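Local coordinates for hypothetical protein (PDB 3LJN) that is of unknown function but, as an ankyrin-repeat protein, probably offers a stacked-helix surface for binding other proteins, at residues 116-121 / 160-165; 138-143 / 166-171; 251-256 / 287-292. One frame throughout, in Å; residues are numbered along the deposited sequence.

Contact 1 of 3, residues 116-121 / 160-165; sequences SLLNEC and VQLGAS
The backbone N of S165 donates to OD1 of N119 over 3.0 Å, in a bond that is nearly straight, with 169° at the hydrogen. The donor comes from one side of the amide carbonyl, with a C=O...N angle of 129°, and is modestly tilted out of its plane. N119 is the first residue to leave helical geometry after helix 114-118. Its CG stands beside its own backbone N, opposite the carbonyl carbon (chi1 -58°), and this carries the amide across to the facing loop. Asparagine suits the place because its short side chain ends in a carbonyl that can serve a backbone N-H of that loop. The same amide rests against S165 CB, which lies 3.9 Å from OD1, while S165 OG turns to its hydrogen bond with T167.

Next to this polar link L118 supplies the apolar half. Its CD1 touches CB of L162 at 3.5 Å, the two leucine side chains crossing at about a right angle, and it also lies 4.1 Å from CB of A164. A small residue at 164 lets the loop run close to L118, and both L118 and A164 press on L159 of helix 153-162. L162 in turn reaches V100 and V104 of helix 97-110, extending the apolar layer to that helix. Between L162 and A164, G163 takes a positive phi at which a CB would press on the carbonyl O of L162, so glycine belongs here, where the chain turns out of helix 153-162. A leucine followed by Gly-Ala at a helix end, with a bend into an extended loop, is a familiar feature of ankyrin repeats, the family to which this region belongs.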
loop_
_atom_site.group_PDB
_atom_site.type_symbol
_atom_site.label_atom_id
_atom_site.label_comp_id
_atom_site.label_asym_id
_atom_site.label_seq_id
_atom_site.Cartn_x
_atom_site.Cartn_y
_atom_site.Cartn_z
ATOM N N SER A 116 0.583 -9.165 -11.117
ATOM C CA SER A 116 -0.845 -9.366 -11.379
ATOM C C SER A 116 -1.518 -10.143 -10.231
ATOM O O SER A 116 -2.531 -9.700 -9.694
ATOM C CB SER A 116 -1.054 -10.070 -12.730
ATOM O OG SER A 116 -2.399 -10.484 -12.903
ATOM N N LEU A 117 -0.924 -11.270 -9.839
ATOM C CA LEU A 117 -1.484 -12.126 -8.794
ATOM C C LEU A 117 -1.433 -11.497 -7.411
ATOM O O LEU A 117 -2.459 -11.411 -6.731
ATOM C CB LEU A 117 -0.740 -13.465 -8.737
ATOM C CG LEU A 117 -1.331 -14.541 -7.824
ATOM C CD1 LEU A 117 -2.676 -14.981 -8.367
ATOM C CD2 LEU A 117 -0.384 -15.725 -7.708
ATOM N N LEU A 118 -0.242 -11.075 -6.988
ATOM C CA LEU A 118 -0.046 -10.592 -5.619
ATOM C C LEU A 118 -0.740 -9.255 -5.301
ATOM O O LEU A 118 -0.895 -8.912 -4.140
ATOM C CB LEU A 118 1.447 -10.497 -5.277
ATOM C CG LEU A 118 2.213 -11.789 -4.995
ATOM C CD1 LEU A 118 3.642 -11.464 -4.635
ATOM C CD2 LEU A 118 1.583 -12.559 -3.873
ATOM N N ASN A 119 -1.163 -8.505 -6.308
ATOM C CA ASN A 119 -1.788 -7.205 -6.061
ATOM C C ASN A 119 -3.314 -7.210 -6.198
ATOM O O ASN A 119 -3.929 -6.148 -6.261
ATOM C CB ASN A 119 -1.166 -6.146 -6.978
ATOM C CG ASN A 119 0.340 -6.017 -6.782
ATOM O OD1 ASN A 119 0.832 -6.100 -5.659
ATOM N ND2 ASN A 119 1.074 -5.813 -7.876
ATOM N N GLU A 120 -3.910 -8.403 -6.225
ATOM C CA GLU A 120 -5.372 -8.566 -6.233
ATOM C C GLU A 120 -6.010 -7.949 -4.998
ATOM O O GLU A 120 -5.430 -7.962 -3.908
ATOM C CB GLU A 120 -5.763 -10.047 -6.264
ATOM C CG GLU A 120 -5.679 -10.711 -7.638
ATOM C CD GLU A 120 -6.977 -10.638 -8.451
ATOM O OE1 GLU A 120 -6.936 -11.009 -9.653
ATOM O OE2 GLU A 120 -8.032 -10.230 -7.899
ATOM N N CYS A 121 -7.226 -7.447 -5.169
ATOM C CA CYS A 121 -7.968 -6.845 -4.075
ATOM C C CYS A 121 -9.126 -7.743 -3.622
ATOM O O CYS A 121 -9.852 -8.297 -4.446
ATOM C CB CYS A 121 -8.491 -5.486 -4.516
ATOM S SG CYS A 121 -8.367 -4.265 -3.242
ATOM N N VAL A 160 7.139 -8.439 -0.701
ATOM C CA VAL A 160 7.688 -7.304 -1.442
ATOM C C VAL A 160 8.817 -7.745 -2.380
ATOM O O VAL A 160 8.949 -7.199 -3.476
ATOM C CB VAL A 160 8.131 -6.160 -0.496
ATOM C CG1 VAL A 160 8.699 -5.000 -1.284
ATOM C CG2 VAL A 160 6.966 -5.682 0.318
ATOM N N GLN A 161 9.606 -8.735 -1.955
ATOM C CA GLN A 161 10.603 -9.402 -2.831
ATOM C C GLN A 161 9.962 -10.122 -4.007
ATOM O O GLN A 161 10.532 -10.154 -5.094
ATOM C CB GLN A 161 11.437 -10.423 -2.052
ATOM C CG GLN A 161 12.592 -9.803 -1.277
ATOM C CD GLN A 161 13.117 -10.686 -0.152
ATOM O OE1 GLN A 161 12.429 -11.585 0.322
ATOM N NE2 GLN A 161 14.337 -10.415 0.288
ATOM N N LEU A 162 8.784 -10.701 -3.781
ATOM C CA LEU A 162 8.084 -11.477 -4.804
ATOM C C LEU A 162 7.490 -10.608 -5.912
ATOM O O LEU A 162 7.261 -11.079 -7.025
ATOM C CB LEU A 162 6.984 -12.340 -4.163
ATOM C CG LEU A 162 7.452 -13.583 -3.386
ATOM C CD1 LEU A 162 6.289 -14.287 -2.697
ATOM C CD2 LEU A 162 8.200 -14.558 -4.287
ATOM N N GLY A 163 7.244 -9.341 -5.611
ATOM C CA GLY A 163 6.610 -8.440 -6.569
ATOM C C GLY A 163 5.326 -7.769 -6.103
ATOM O O GLY A 163 4.665 -7.111 -6.905
ATOM N N ALA A 164 4.967 -7.936 -4.825
ATOM C CA ALA A 164 3.845 -7.209 -4.219
ATOM C C ALA A 164 4.211 -5.744 -4.091
ATOM O O ALA A 164 5.251 -5.425 -3.535
ATOM C CB ALA A 164 3.516 -7.781 -2.854
ATOM N N SER A 165 3.363 -4.863 -4.605
ATOM C CA SER A 165 3.716 -3.447 -4.751
ATOM C C SER A 165 3.381 -2.606 -3.511
ATOM O O SER A 165 2.237 -2.575 -3.069
ATOM C CB SER A 165 3.001 -2.855 -5.965
ATOM O OG SER A 165 3.278 -1.467 -6.076
#

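Contact 2 of 3, residues 138-143 / 166-171; sequences GQTALH and PTAKDK
H143 and D170 meet across this contact, their side chains crossing at about a right angle with CB of D170 over one face of the imidazole, 3.5 Å from CE1. Ring and carboxylate planes are 28° apart. H143 belongs to the Thr-Ala-Leu-His run that opens helix 141-147, a version of the TPLH signature of ankyrin repeats, and here T140 and H143 form a capping box. The N-H of T140 donates to ND1 of H143 at 3.2 Å, from somewhat outside the ring plane, while NE2 is bonded to the backbone O of E174. Bonds at both nitrogens should limit rotation of the ring, and histidine suits the place because its two nitrogens point to different loops. OD1 of D170 is held in its own loop by the N atoms of A172 and E174, while OD2 has a long, weak ion pair with R179.

T140 OG1 sits between the backbone N and the carbonyl carbon (chi1 73°), from where it accepts a weak bond from H143 N. Its other branch, CG2, is thereby left facing residues 166-171, 3.9 Å from CB of A168. Threonine thus caps with one branch and packs with the other. Further on, L142 brings CD2 to the ring of P166, 4.0 Å from its N, and leans on L159 and V160 of helix 153-162. At the far end G138, without a side chain, lets the backbones come close, and K171 N donates to G138 O over 3.3 Å.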
loop_
_atom_site.group_PDB
_atom_site.type_symbol
_atom_site.label_atom_id
_atom_site.label_comp_id
_atom_site.label_asym_id
_atom_site.label_seq_id
_atom_site.Cartn_x
_atom_site.Cartn_y
_atom_site.Cartn_z
ATOM N N GLY A 138 -12.463 -3.320 0.730
ATOM C CA GLY A 138 -11.671 -4.047 -0.263
ATOM C C GLY A 138 -10.194 -3.717 -0.163
ATOM O O GLY A 138 -9.827 -2.551 -0.114
ATOM N N GLN A 139 -9.346 -4.742 -0.164
ATOM C CA GLN A 139 -7.955 -4.609 0.281
ATOM C C GLN A 139 -7.039 -5.665 -0.333
ATOM O O GLN A 139 -7.423 -6.824 -0.477
ATOM C CB GLN A 139 -7.922 -4.811 1.785
ATOM C CG GLN A 139 -7.302 -3.696 2.555
ATOM C CD GLN A 139 -7.254 -3.996 4.041
ATOM O OE1 GLN A 139 -6.286 -3.650 4.725
ATOM N NE2 GLN A 139 -8.295 -4.652 4.550
ATOM N N THR A 140 -5.823 -5.270 -0.677
ATOM C CA THR A 140 -4.794 -6.221 -1.036
ATOM C C THR A 140 -4.265 -6.821 0.256
ATOM O O THR A 140 -4.460 -6.254 1.326
ATOM C CB THR A 140 -3.628 -5.558 -1.768
ATOM O OG1 THR A 140 -2.863 -4.785 -0.842
ATOM C CG2 THR A 140 -4.121 -4.675 -2.911
ATOM N N ALA A 141 -3.590 -7.964 0.152
ATOM C CA ALA A 141 -3.017 -8.647 1.321
ATOM C C ALA A 141 -1.810 -7.913 1.908
ATOM O O ALA A 141 -1.458 -8.123 3.055
ATOM C CB ALA A 141 -2.627 -10.060 0.967
ATOM N N LEU A 142 -1.161 -7.065 1.126
ATOM C CA LEU A 142 -0.063 -6.275 1.653
ATOM C C LEU A 142 -0.581 -5.213 2.635
ATOM O O LEU A 142 0.117 -4.897 3.590
ATOM C CB LEU A 142 0.743 -5.649 0.508
ATOM C CG LEU A 142 2.174 -5.172 0.801
ATOM C CD1 LEU A 142 3.019 -6.242 1.459
ATOM C CD2 LEU A 142 2.855 -4.676 -0.482
ATOM N N HIS A 143 -1.796 -4.688 2.403
ATOM C CA HIS A 143 -2.490 -3.778 3.347
ATOM C C HIS A 143 -2.780 -4.444 4.706
ATOM O O HIS A 143 -2.522 -3.875 5.762
ATOM C CB HIS A 143 -3.857 -3.339 2.803
ATOM C CG HIS A 143 -3.814 -2.374 1.656
ATOM N ND1 HIS A 143 -4.095 -2.749 0.360
ATOM C CD2 HIS A 143 -3.609 -1.038 1.619
ATOM C CE1 HIS A 143 -4.022 -1.695 -0.430
ATOM N NE2 HIS A 143 -3.726 -0.642 0.310
ATOM N N PRO A 166 4.374 -1.905 -2.951
ATOM C CA PRO A 166 4.042 -1.057 -1.806
ATOM C C PRO A 166 3.130 0.119 -2.131
ATOM O O PRO A 166 2.789 0.880 -1.230
ATOM C CB PRO A 166 5.411 -0.553 -1.336
ATOM C CG PRO A 166 6.337 -1.623 -1.725
ATOM C CD PRO A 166 5.824 -2.128 -3.058
ATOM N N THR A 167 2.756 0.271 -3.402
ATOM C CA THR A 167 1.816 1.306 -3.816
ATOM C C THR A 167 0.573 0.714 -4.473
ATOM O O THR A 167 -0.077 1.380 -5.271
ATOM C CB THR A 167 2.458 2.272 -4.810
ATOM O OG1 THR A 167 2.779 1.567 -6.015
ATOM C CG2 THR A 167 3.713 2.887 -4.234
ATOM N N ALA A 168 0.249 -0.540 -4.160
ATOM C CA ALA A 168 -0.991 -1.159 -4.641
ATOM C C ALA A 168 -2.195 -0.377 -4.105
ATOM O O ALA A 168 -2.159 0.094 -2.985
ATOM C CB ALA A 168 -1.061 -2.599 -4.197
ATOM N N LYS A 169 -3.249 -0.230 -4.898
ATOM C CA LYS A 169 -4.420 0.528 -4.466
ATOM C C LYS A 169 -5.496 -0.376 -3.917
ATOM O O LYS A 169 -5.877 -1.334 -4.573
ATOM C CB LYS A 169 -5.017 1.321 -5.629
ATOM C CG LYS A 169 -4.388 2.696 -5.840
ATOM C CD LYS A 169 -5.256 3.557 -6.748
ATOM C CE LYS A 169 -4.611 4.915 -6.989
ATOM N NZ LYS A 169 -5.452 5.840 -7.814
ATOM N N ASP A 170 -5.997 -0.060 -2.726
ATOM C CA ASP A 170 -7.236 -0.658 -2.236
ATOM C C ASP A 170 -8.439 0.019 -2.921
ATOM O O ASP A 170 -8.251 0.825 -3.830
ATOM C CB ASP A 170 -7.304 -0.619 -0.687
ATOM C CG ASP A 170 -7.668 0.758 -0.100
ATOM O OD1 ASP A 170 -7.718 1.778 -0.824
ATOM O OD2 ASP A 170 -7.922 0.803 1.130
ATOM N N LYS A 171 -9.661 -0.311 -2.507
ATOM C CA LYS A 171 -10.872 0.278 -3.119
ATOM C C LYS A 171 -11.252 1.678 -2.586
ATOM O O LYS A 171 -12.305 2.209 -2.948
ATOM C CB LYS A 171 -12.061 -0.696 -3.010
ATOM C CG LYS A 171 -11.984 -1.823 -4.041
ATOM C CD LYS A 171 -13.234 -2.690 -4.089
ATOM C CE LYS A 171 -13.112 -3.726 -5.221
ATOM N NZ LYS A 171 -14.226 -4.727 -5.219
#

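Contact 3 of 3, residues 251-256 / 287-292; sequences SVRAAM and RVVWLD
V288 lays its CG1 against CG of R253 at 4.2 Å, the two side chains sliding past each other in opposite directions. The same methyl sits over the centre of the W290 ring, 3.7 Å above its plane, so a branched, compact side chain lies between arginine stem and indole.

V289 takes part chiefly through its carbonyl. NH1 of R253 donates to V289 O over 2.9 Å at 177°, and the bond lies in both the carbonyl and the guanidinium planes. Bends at chi2 and chi3 (-141° and -82°) fold the arginine back to reach it.

W290 places its indole at the end of helix 247-253, which with helix 257-266 makes an adjacent helix pair joined by a short turn, consistent with the ankyrin fold. Its edge faces the last helical carbonyls: CE3 is 3.4 Å from R253 O, and CZ3 is as near to V252 O, which also accepts from A255 N. Elsewhere the large ring packs on V305 and L306 of helix 300-317 and makes a cation-pi contact with K302.

L291 N donates to R253 O over 3.2 Å. Its side chain crosses that of R253 at about a right angle, with CD2 over one guanidinium face and CD1 3.8 Å from CB of A254; leucine's two methyls thus divide between the flat ion and the helix end.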
loop_
_atom_site.group_PDB
_atom_site.type_symbol
_atom_site.label_atom_id
_atom_site.label_comp_id
_atom_site.label_asym_id
_atom_site.label_seq_id
_atom_site.Cartn_x
_atom_site.Cartn_y
_atom_site.Cartn_z
ATOM N N SER A 251 4.686 21.927 4.175
ATOM C CA SER A 251 5.990 21.907 4.800
ATOM C C SER A 251 6.208 23.142 5.639
ATOM O O SER A 251 6.701 23.077 6.751
ATOM C CB SER A 251 7.065 21.851 3.753
ATOM O OG SER A 251 8.322 21.747 4.377
ATOM N N VAL A 252 5.849 24.282 5.071
ATOM C CA VAL A 252 5.865 25.552 5.786
ATOM C C VAL A 252 5.015 25.415 7.038
ATOM O O VAL A 252 5.522 25.613 8.150
ATOM C CB VAL A 252 5.342 26.713 4.894
ATOM C CG1 VAL A 252 5.103 27.952 5.717
ATOM C CG2 VAL A 252 6.344 27.011 3.781
ATOM N N ARG A 253 3.747 25.032 6.842
ATOM C CA ARG A 253 2.778 24.869 7.929
ATOM C C ARG A 253 3.161 23.848 8.994
ATOM O O ARG A 253 2.752 23.970 10.143
ATOM C CB ARG A 253 1.430 24.452 7.369
ATOM C CG ARG A 253 0.687 25.554 6.656
ATOM C CD ARG A 253 -0.770 25.461 6.974
ATOM N NE ARG A 253 -1.480 24.489 6.155
ATOM C CZ ARG A 253 -2.505 23.738 6.569
ATOM N NH1 ARG A 253 -2.948 23.788 7.830
ATOM N NH2 ARG A 253 -3.088 22.909 5.705
ATOM N N ALA A 254 3.922 22.830 8.615
ATOM C CA ALA A 254 4.394 21.838 9.572
ATOM C C ALA A 254 5.653 22.292 10.304
ATOM O O ALA A 254 6.188 21.527 11.109
ATOM C CB ALA A 254 4.666 20.517 8.858
ATOM N N ALA A 255 6.099 23.531 10.056
ATOM C CA ALA A 255 7.440 23.997 10.438
ATOM C C ALA A 255 8.419 23.202 9.572
ATOM O O ALA A 255 8.399 23.355 8.354
ATOM C CB ALA A 255 7.697 23.814 11.915
HETATM N N MSE A 256 9.232 22.325 10.135
HETATM C CA MSE A 256 9.981 21.385 9.286
HETATM C C MSE A 256 10.891 22.162 8.354
HETATM O O MSE A 256 10.529 22.435 7.212
HETATM C CB MSE A 256 9.051 20.455 8.459
HETATM C CG MSE A 256 8.245 19.404 9.286
HETATM SE SE MSE A 256 7.528 17.843 8.220
HETATM C CE MSE A 256 7.624 18.655 6.432
ATOM N N ARG A 287 -1.572 34.684 8.351
ATOM C CA ARG A 287 -2.194 33.852 7.329
ATOM C C ARG A 287 -1.808 32.373 7.434
ATOM O O ARG A 287 -2.263 31.572 6.617
ATOM C CB ARG A 287 -1.817 34.324 5.932
ATOM C CG ARG A 287 -2.333 35.667 5.536
ATOM C CD ARG A 287 -2.314 35.740 4.028
ATOM N NE ARG A 287 -2.378 37.088 3.490
ATOM C CZ ARG A 287 -2.585 37.368 2.210
ATOM N NH1 ARG A 287 -2.755 36.385 1.336
ATOM N NH2 ARG A 287 -2.638 38.633 1.805
ATOM N N VAL A 288 -0.969 32.007 8.402
ATOM C CA VAL A 288 -0.519 30.621 8.507
ATOM C C VAL A 288 -1.295 29.837 9.576
ATOM O O VAL A 288 -1.394 30.270 10.738
ATOM C CB VAL A 288 0.995 30.533 8.769
ATOM C CG1 VAL A 288 1.451 29.066 8.731
ATOM C CG2 VAL A 288 1.764 31.393 7.738
ATOM N N VAL A 289 -1.843 28.690 9.152
ATOM C CA VAL A 289 -2.592 27.780 10.014
ATOM C C VAL A 289 -1.679 26.608 10.362
ATOM O O VAL A 289 -1.785 25.529 9.785
ATOM C CB VAL A 289 -3.882 27.262 9.309
ATOM C CG1 VAL A 289 -4.687 26.337 10.231
ATOM C CG2 VAL A 289 -4.726 28.421 8.830
ATOM N N TRP A 290 -0.794 26.826 11.326
ATOM C CA TRP A 290 0.159 25.798 11.753
ATOM C C TRP A 290 -0.520 24.491 12.109
ATOM O O TRP A 290 -1.596 24.508 12.674
ATOM C CB TRP A 290 0.909 26.259 12.990
ATOM C CG TRP A 290 1.552 27.557 12.856
ATOM C CD1 TRP A 290 1.161 28.714 13.441
ATOM C CD2 TRP A 290 2.720 27.853 12.099
ATOM N NE1 TRP A 290 2.019 29.730 13.096
ATOM C CE2 TRP A 290 2.990 29.226 12.270
ATOM C CE3 TRP A 290 3.570 27.095 11.291
ATOM C CZ2 TRP A 290 4.073 29.861 11.658
ATOM C CZ3 TRP A 290 4.651 27.727 10.674
ATOM C CH2 TRP A 290 4.892 29.093 10.865
ATOM N N LEU A 291 0.124 23.364 11.816
ATOM C CA LEU A 291 -0.446 22.047 12.148
ATOM C C LEU A 291 -0.311 21.738 13.644
ATOM O O LEU A 291 0.474 22.360 14.342
ATOM C CB LEU A 291 0.177 20.937 11.296
ATOM C CG LEU A 291 0.157 21.146 9.779
ATOM C CD1 LEU A 291 0.867 20.013 9.116
ATOM C CD2 LEU A 291 -1.230 21.269 9.233
ATOM N N ASP A 292 -1.080 20.771 14.125
ATOM C CA ASP A 292 -1.334 20.608 15.563
ATOM C C ASP A 292 -0.140 20.161 16.402
ATOM O O ASP A 292 0.026 20.615 17.535
ATOM C CB ASP A 292 -2.501 19.641 15.772
ATOM C CG ASP A 292 -3.749 20.079 15.021
ATOM O OD1 ASP A 292 -3.650 21.112 14.284
ATOM O OD2 ASP A 292 -4.807 19.396 15.165
#

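From the N terminus, helix 114-118 ends within residues 116-121, which open contact 1, and the chain passes through strands 128-129 and 132-136 to residues 138-143, which open contact 2. After helices 141-147 and 153-162, residues 160-165 close contact 1, and 166-171, following directly, close contact 2. The two loops cross; the contacts touch, with centres about 9 Å apart, and together they tie the end of helix 114-118 and the start of helix 141-147 to the end of helix 153-162 and the loop after it. Contact 3 follows in series: residues 287-292 return over the end of helix 247-253 and join it to helix 300-317, its centre about 37 Å from that of contact 1 and about 31 Å from contact 2's.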